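Local coordinates for protein eukaryotic peptide chain release factor GTP-binding subunit (Schizosaccharomyces pombe, PDB 1R5B) that is the GTP-binding subunit of a eukaryotic translation release factor, a member of the translational GTPase family related to elongation factor Tu, at residues A[145-150]-A[183-188]; A[306-311]-A[348-353]; A[298-303]-A[323-328]. All blocks are in the same frame, centred on the assembly; numbering follows the deposited sequence.

Contact 1 (A[145-150]-A[183-188])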
# COMPACT_ATOMS: atom_id res chain seq x y z
N ALA A 145 1.33 6.58 -11.79
CA ALA A 145 2.09 6.66 -10.56
C ALA A 145 1.20 6.49 -9.33
O ALA A 145 0.07 6.91 -9.33
CB ALA A 145 2.82 7.98 -10.49
N ASP A 146 1.73 5.84 -8.30
CA ASP A 146 1.09 5.82 -6.99
C ASP A 146 1.53 7.00 -6.16
O ASP A 146 0.76 7.52 -5.36
CB ASP A 146 1.45 4.54 -6.23
CG ASP A 146 0.88 3.30 -6.86
OD1 ASP A 146 -0.35 3.24 -7.06
OD2 ASP A 146 1.58 2.34 -7.21
N ILE A 147 2.78 7.42 -6.34
CA ILE A 147 3.39 8.46 -5.52
C ILE A 147 4.14 9.42 -6.43
O ILE A 147 4.86 9.00 -7.32
CB ILE A 147 4.40 7.83 -4.54
CG1 ILE A 147 3.71 6.87 -3.56
CG2 ILE A 147 5.13 8.92 -3.76
CD1 ILE A 147 4.69 5.88 -2.90
N GLY A 148 3.95 10.71 -6.23
CA GLY A 148 4.67 11.75 -6.94
C GLY A 148 5.53 12.48 -5.94
O GLY A 148 5.04 12.87 -4.88
N VAL A 149 6.82 12.62 -6.23
CA VAL A 149 7.74 13.32 -5.36
C VAL A 149 8.28 14.53 -6.11
O VAL A 149 8.97 14.37 -7.13
CB VAL A 149 8.92 12.43 -4.93
CG1 VAL A 149 9.84 13.21 -3.98
CG2 VAL A 149 8.42 11.15 -4.24
N LEU A 150 7.92 15.73 -5.66
CA LEU A 150 8.45 16.96 -6.25
C LEU A 150 9.71 17.33 -5.48
O LEU A 150 9.64 17.55 -4.28
CB LEU A 150 7.40 18.08 -6.19
CG LEU A 150 7.82 19.48 -6.65
CD1 LEU A 150 8.16 19.48 -8.12
CD2 LEU A 150 6.69 20.47 -6.38
N HIS A 183 -1.91 13.63 -3.87
CA HIS A 183 -1.22 13.75 -2.60
C HIS A 183 0.26 13.83 -2.94
O HIS A 183 0.91 12.84 -3.24
CB HIS A 183 -1.52 12.55 -1.72
CG HIS A 183 -0.84 12.59 -0.39
ND1 HIS A 183 0.48 12.25 -0.24
CD2 HIS A 183 -1.30 12.91 0.84
CE1 HIS A 183 0.81 12.36 1.04
NE2 HIS A 183 -0.25 12.76 1.71
N LEU A 184 0.78 15.05 -2.93
CA LEU A 184 2.12 15.32 -3.40
C LEU A 184 3.10 15.22 -2.25
O LEU A 184 2.90 15.83 -1.21
CB LEU A 184 2.14 16.72 -4.00
CG LEU A 184 3.36 17.14 -4.79
CD1 LEU A 184 3.57 16.23 -5.97
CD2 LEU A 184 3.17 18.56 -5.28
N VAL A 185 4.15 14.44 -2.43
CA VAL A 185 5.30 14.46 -1.53
C VAL A 185 6.32 15.47 -2.08
O VAL A 185 6.76 15.35 -3.22
CB VAL A 185 5.94 13.08 -1.41
CG1 VAL A 185 7.14 13.12 -0.49
CG2 VAL A 185 4.92 12.05 -0.91
N VAL A 186 6.66 16.47 -1.27
CA VAL A 186 7.55 17.54 -1.67
C VAL A 186 8.82 17.41 -0.83
O VAL A 186 8.78 17.57 0.39
CB VAL A 186 6.92 18.92 -1.43
CG1 VAL A 186 7.94 20.04 -1.69
CG2 VAL A 186 5.72 19.11 -2.30
N VAL A 187 9.92 17.11 -1.50
CA VAL A 187 11.20 16.91 -0.84
C VAL A 187 12.05 18.18 -0.97
O VAL A 187 12.38 18.62 -2.08
CB VAL A 187 11.87 15.64 -1.42
CG1 VAL A 187 13.33 15.66 -1.27
CG2 VAL A 187 11.30 14.39 -0.74
N ILE A 188 12.35 18.82 0.15
CA ILE A 188 13.19 20.00 0.17
C ILE A 188 14.65 19.51 0.26
O ILE A 188 15.10 19.08 1.32
CB ILE A 188 12.85 20.91 1.38
CG1 ILE A 188 11.36 21.31 1.42
CG2 ILE A 188 13.73 22.17 1.37
CD1 ILE A 188 10.88 22.06 0.24

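Contact 2 (A[306-311]-A[348-353])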
# COMPACT_ATOMS: atom_id res chain seq x y z
N VAL A 306 -22.81 -5.11 -0.43
CA VAL A 306 -22.28 -6.16 0.41
C VAL A 306 -22.16 -7.40 -0.44
O VAL A 306 -23.17 -7.96 -0.87
CB VAL A 306 -23.17 -6.47 1.62
CG1 VAL A 306 -22.45 -7.45 2.56
CG2 VAL A 306 -23.58 -5.21 2.37
N MET A 307 -20.93 -7.83 -0.72
CA MET A 307 -20.69 -9.17 -1.29
C MET A 307 -20.43 -10.16 -0.15
O MET A 307 -19.94 -9.76 0.90
CB MET A 307 -19.52 -9.12 -2.28
CG MET A 307 -19.86 -8.43 -3.60
SD MET A 307 -21.41 -8.96 -4.31
CE MET A 307 -20.90 -10.35 -5.10
N PRO A 308 -20.72 -11.45 -0.33
CA PRO A 308 -21.19 -12.05 -1.59
C PRO A 308 -22.71 -12.06 -1.82
O PRO A 308 -23.15 -12.63 -2.81
CB PRO A 308 -20.71 -13.50 -1.43
CG PRO A 308 -20.92 -13.77 0.04
CD PRO A 308 -20.58 -12.46 0.73
N ILE A 309 -23.48 -11.45 -0.92
CA ILE A 309 -24.94 -11.54 -0.96
C ILE A 309 -25.62 -10.58 -1.96
O ILE A 309 -26.83 -10.69 -2.19
CB ILE A 309 -25.53 -11.36 0.47
CG1 ILE A 309 -25.12 -10.02 1.09
CG2 ILE A 309 -25.10 -12.51 1.36
CD1 ILE A 309 -25.93 -9.64 2.31
N ASN A 310 -24.86 -9.65 -2.52
CA ASN A 310 -25.37 -8.72 -3.53
C ASN A 310 -26.47 -7.78 -3.00
O ASN A 310 -27.46 -7.50 -3.69
CB ASN A 310 -25.85 -9.52 -4.75
CG ASN A 310 -25.78 -8.72 -6.04
OD1 ASN A 310 -24.92 -7.86 -6.20
ND2 ASN A 310 -26.70 -9.01 -6.98
N GLN A 311 -26.26 -7.28 -1.78
CA GLN A 311 -27.18 -6.37 -1.12
C GLN A 311 -26.60 -4.96 -1.04
O GLN A 311 -25.50 -4.76 -0.52
CB GLN A 311 -27.47 -6.89 0.28
CG GLN A 311 -28.43 -6.04 1.13
CD GLN A 311 -29.87 -6.09 0.65
OE1 GLN A 311 -30.59 -5.10 0.73
NE2 GLN A 311 -30.29 -7.25 0.15
N THR A 348 -19.76 -10.55 9.58
CA THR A 348 -18.33 -10.24 9.44
C THR A 348 -17.72 -11.21 8.44
O THR A 348 -18.12 -12.37 8.35
CB THR A 348 -17.59 -10.32 10.79
OG1 THR A 348 -17.55 -11.67 11.26
CG2 THR A 348 -18.34 -9.56 11.89
N GLY A 349 -16.78 -10.73 7.64
CA GLY A 349 -16.15 -11.54 6.62
C GLY A 349 -16.70 -11.17 5.27
O GLY A 349 -16.04 -11.38 4.25
N TYR A 350 -17.92 -10.62 5.26
CA TYR A 350 -18.50 -10.04 4.07
C TYR A 350 -17.81 -8.73 3.82
O TYR A 350 -17.14 -8.19 4.70
CB TYR A 350 -20.01 -9.84 4.26
CG TYR A 350 -20.84 -11.11 4.24
CD1 TYR A 350 -22.23 -11.04 4.31
CD2 TYR A 350 -20.26 -12.39 4.15
CE1 TYR A 350 -23.03 -12.18 4.28
CE2 TYR A 350 -21.05 -13.54 4.12
CZ TYR A 350 -22.44 -13.43 4.20
OH TYR A 350 -23.25 -14.54 4.17
N VAL A 351 -17.95 -8.20 2.62
CA VAL A 351 -17.11 -7.09 2.21
C VAL A 351 -17.93 -5.98 1.60
O VAL A 351 -18.71 -6.23 0.68
CB VAL A 351 -16.04 -7.57 1.22
CG1 VAL A 351 -15.21 -6.39 0.72
CG2 VAL A 351 -15.14 -8.61 1.85
N LEU A 352 -17.77 -4.77 2.12
CA LEU A 352 -18.38 -3.61 1.51
C LEU A 352 -17.58 -3.30 0.28
O LEU A 352 -16.35 -3.38 0.30
CB LEU A 352 -18.39 -2.41 2.46
CG LEU A 352 -19.06 -2.68 3.81
CD1 LEU A 352 -19.15 -1.39 4.60
CD2 LEU A 352 -20.45 -3.31 3.65
N THR A 353 -18.26 -2.96 -0.79
CA THR A 353 -17.58 -2.68 -2.03
C THR A 353 -18.38 -1.81 -2.98
O THR A 353 -19.54 -1.44 -2.72
CB THR A 353 -17.17 -4.00 -2.68
OG1 THR A 353 -16.30 -3.73 -3.79
CG2 THR A 353 -18.35 -4.71 -3.30

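Contact 3 (A[298-303]-A[323-328])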
# COMPACT_ATOMS: atom_id res chain seq x y z
N ILE A 298 -14.41 6.24 0.01
CA ILE A 298 -15.83 6.30 0.36
C ILE A 298 -16.18 7.71 0.87
O ILE A 298 -15.44 8.29 1.66
CB ILE A 298 -16.15 5.17 1.39
CG1 ILE A 298 -17.65 5.01 1.61
CG2 ILE A 298 -15.50 5.43 2.74
CD1 ILE A 298 -18.33 4.26 0.55
N LYS A 299 -17.29 8.24 0.38
CA LYS A 299 -17.84 9.52 0.82
C LYS A 299 -19.04 9.26 1.72
O LYS A 299 -19.64 8.19 1.68
CB LYS A 299 -18.31 10.34 -0.40
CG LYS A 299 -17.21 11.09 -1.18
CD LYS A 299 -17.27 10.86 -2.73
CE LYS A 299 -17.80 12.05 -3.52
NZ LYS A 299 -16.95 12.38 -4.71
N LYS A 300 -19.41 10.24 2.53
CA LYS A 300 -20.66 10.19 3.27
C LYS A 300 -21.81 10.23 2.27
O LYS A 300 -21.76 10.96 1.28
CB LYS A 300 -20.76 11.36 4.25
CG LYS A 300 -21.90 11.27 5.25
CD LYS A 300 -22.10 12.60 5.99
CE LYS A 300 -23.45 12.69 6.70
NZ LYS A 300 -23.39 12.12 8.06
N ASN A 301 -22.86 9.46 2.57
CA ASN A 301 -24.02 9.30 1.68
C ASN A 301 -23.69 8.64 0.34
O ASN A 301 -24.16 9.07 -0.71
CB ASN A 301 -24.73 10.63 1.47
CG ASN A 301 -25.15 11.25 2.79
OD1 ASN A 301 -26.12 10.81 3.42
ND2 ASN A 301 -24.42 12.28 3.21
N SER A 302 -22.89 7.58 0.41
CA SER A 302 -22.58 6.77 -0.75
C SER A 302 -23.21 5.39 -0.59
O SER A 302 -23.23 4.84 0.51
CB SER A 302 -21.08 6.60 -0.90
OG SER A 302 -20.45 7.87 -0.91
N ASN A 303 -23.71 4.84 -1.69
CA ASN A 303 -24.18 3.46 -1.69
C ASN A 303 -22.99 2.54 -1.76
O ASN A 303 -21.97 2.88 -2.34
CB ASN A 303 -25.12 3.21 -2.87
CG ASN A 303 -26.49 3.82 -2.67
OD1 ASN A 303 -26.83 4.29 -1.59
ND2 ASN A 303 -27.29 3.81 -3.72
N ASP A 323 -13.57 8.05 17.08
CA ASP A 323 -15.01 8.35 16.93
C ASP A 323 -15.42 9.81 16.61
O ASP A 323 -16.37 10.32 17.19
CB ASP A 323 -15.79 7.86 18.16
CG ASP A 323 -15.84 6.35 18.28
OD1 ASP A 323 -16.29 5.68 17.31
OD2 ASP A 323 -15.45 5.74 19.30
N GLU A 324 -14.72 10.46 15.68
CA GLU A 324 -15.15 11.77 15.18
C GLU A 324 -15.66 11.59 13.76
O GLU A 324 -15.11 10.81 12.98
CB GLU A 324 -14.00 12.78 15.21
CG GLU A 324 -14.38 14.19 14.74
CD GLU A 324 -13.88 15.29 15.66
OE1 GLU A 324 -14.28 15.32 16.85
OE2 GLU A 324 -13.10 16.15 15.20
N GLU A 325 -16.73 12.32 13.43
CA GLU A 325 -17.31 12.22 12.10
C GLU A 325 -16.41 12.91 11.07
O GLU A 325 -16.08 14.09 11.21
CB GLU A 325 -18.71 12.83 12.05
CG GLU A 325 -19.27 12.94 10.64
CD GLU A 325 -20.75 12.67 10.56
OE1 GLU A 325 -21.14 11.49 10.61
OE2 GLU A 325 -21.53 13.64 10.46
N ILE A 326 -16.05 12.15 10.05
CA ILE A 326 -15.30 12.65 8.90
C ILE A 326 -16.12 12.44 7.63
O ILE A 326 -16.96 11.55 7.56
CB ILE A 326 -13.92 11.95 8.80
CG1 ILE A 326 -14.11 10.43 8.64
CG2 ILE A 326 -13.07 12.29 10.03
CD1 ILE A 326 -12.82 9.65 8.49
N SER A 327 -15.87 13.27 6.63
CA SER A 327 -16.69 13.28 5.42
C SER A 327 -16.21 12.28 4.35
O SER A 327 -16.95 11.97 3.42
CB SER A 327 -16.70 14.69 4.83
OG SER A 327 -15.38 15.12 4.57
N SER A 328 -14.99 11.77 4.47
CA SER A 328 -14.49 10.74 3.55
C SER A 328 -13.27 9.99 4.09
O SER A 328 -12.62 10.43 5.02
CB SER A 328 -14.14 11.36 2.18
OG SER A 328 -12.89 12.02 2.21
O HOH W 1 -24.50 14.01 10.09

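Contact 1 (A[145-150]-A[183-188])
Two neighbouring parallel strands, G148 to L150 and V185 to V187 along their paired part, meet here in the buried central sheet of the P-loop GTPase domain. Their directions diverge by 29°, the twist expected within an alpha/beta sheet, and the chain between them passes through helix 169-178, as in a beta-alpha-beta crossover. Three backbone bonds fix the register. V185 N donates to G148 O at 3.0 Å. V185 O receives L150 N at 2.7 Å, the shortest of the three. L150 O in turn receives V187 N, so V185 and L150 each bond through both N and O. A CA-H...O contact from V149 CA to V185 O (3.1 Å) lies beside them.

Side chains then pack in two layers. On one face V149 carries its CG1 opposite the backbone N (chi1 -178°), which brings that methyl obliquely against V187 CG2 at 3.7 Å; on the same face I147 CG2 reaches V185 CG2, and helix 256-262 lies over V185 and V187. L150, L184 and V186 occupy the other face, where V186 packs on L210 of helix 200-218. There the two leucines meet through their branch ends, L150 CD2 lying 4.2 Å from L184 CD2.

Contact 2 (A[306-311]-A[348-353])
The ring of Y350 lies against the turn that follows strand 302-307, with P308 CD over one face in a CH-pi contact, in the beta-barrel domain that follows the GTPase domain in translational GTPases. P308 follows a cis peptide bond; its CD stands 3.6 Å from the centroid of the Y350 ring, 20° off the normal, and the two side chains cross at about a right angle. In Y350, CG anti to the carbonyl carbon (chi1 -73°) brings the ring against P308 and beside V306 and I309. The I309 side chain crosses that of Y350 at about a right angle, I309 CG2 coming obliquely to Y350 CE1 at 3.6 Å, while V306 CG1 touches Y350 CB at 3.8 Å.

V306 and L352 lie side by side and point the same way, meeting through CG2 and CD2. M307 crosses T353 obliquely, CG against CG2, and the T353 hydroxyl is bonded to F274 O and V359 N. At the turn, N310 and Q311 both face V306, a G1 beta bulge. Strand 433-435 adds C435 against M307, P308 and V351.

M307 and V351 form a hydrogen-bonded antiparallel pair: M307 N to V351 O and V351 N to M307 O both measure 3.1 Å, the second the straighter at 166°.

Contact 3 (A[298-303]-A[323-328])
K300 and E325 are joined twice, by a long direct salt bridge and by a water that spans the same two groups. K300 NZ stands 3.4 Å from E325 OE2, a weak hydrogen bond, and almost as near to OE1, so the ammonium lies close to both carboxylate oxygens. The water accepts from K300 NZ at 3.0 Å and donates to E325 OE2 at the same distance. The two side chains cross at about a right angle. K300 is extended through its first three torsions and bends at the last (chi4 87°), which turns NZ out of the line of the chain; the same nitrogen is also bonded to T316 O. The ammonium is thus shared among a carboxylate, a carbonyl and a water, an arrangement likely to stabilise the charged form of K300.

Backbone pairing is slight. K299 and S328 form an antiparallel non-hydrogen-bonded pair, and K300 N donates to S327 O at 3.1 Å, with the donor tilted 33° from the carbonyl plane. S328 CA approaches I298 O at 3.2 Å, a CA-H...O contact bent to 126°. Within 298-303, S302 OG bonds to K299 O at 2.7 Å from above the carbonyl plane, across the bend that joins strand 297-299 to strand 302-307.

This surface contact belongs to the beta-barrel domain next to the GTPase domain. N301 and S302 both face V315, a G1 beta bulge, where the chain passes into strand 302-307. Strand 311-319 runs next to both 302-307 and 325-330, and I298, in strand 297-299, packs on F274 and I293.

Contact 1 is core and contact 3 surface, while contact 2 is intermediate in burial. Contact 1 belongs to the GTPase sheet, its centre about 34 Å from that of contact 2 and about 26 Å from that of contact 3. Contacts 2 and 3 share strand 302-307 in one antiparallel sheet, and their segments alternate along the chain, so that 323-328 falls between the two halves of contact 2; their centres are about 18 Å apart. The chemistry differs with place: aliphatic side chains and backbone bonds between parallel strands in contact 1, an aromatic ring against a proline in contact 2, and charged groups with a bridging water in contact 3.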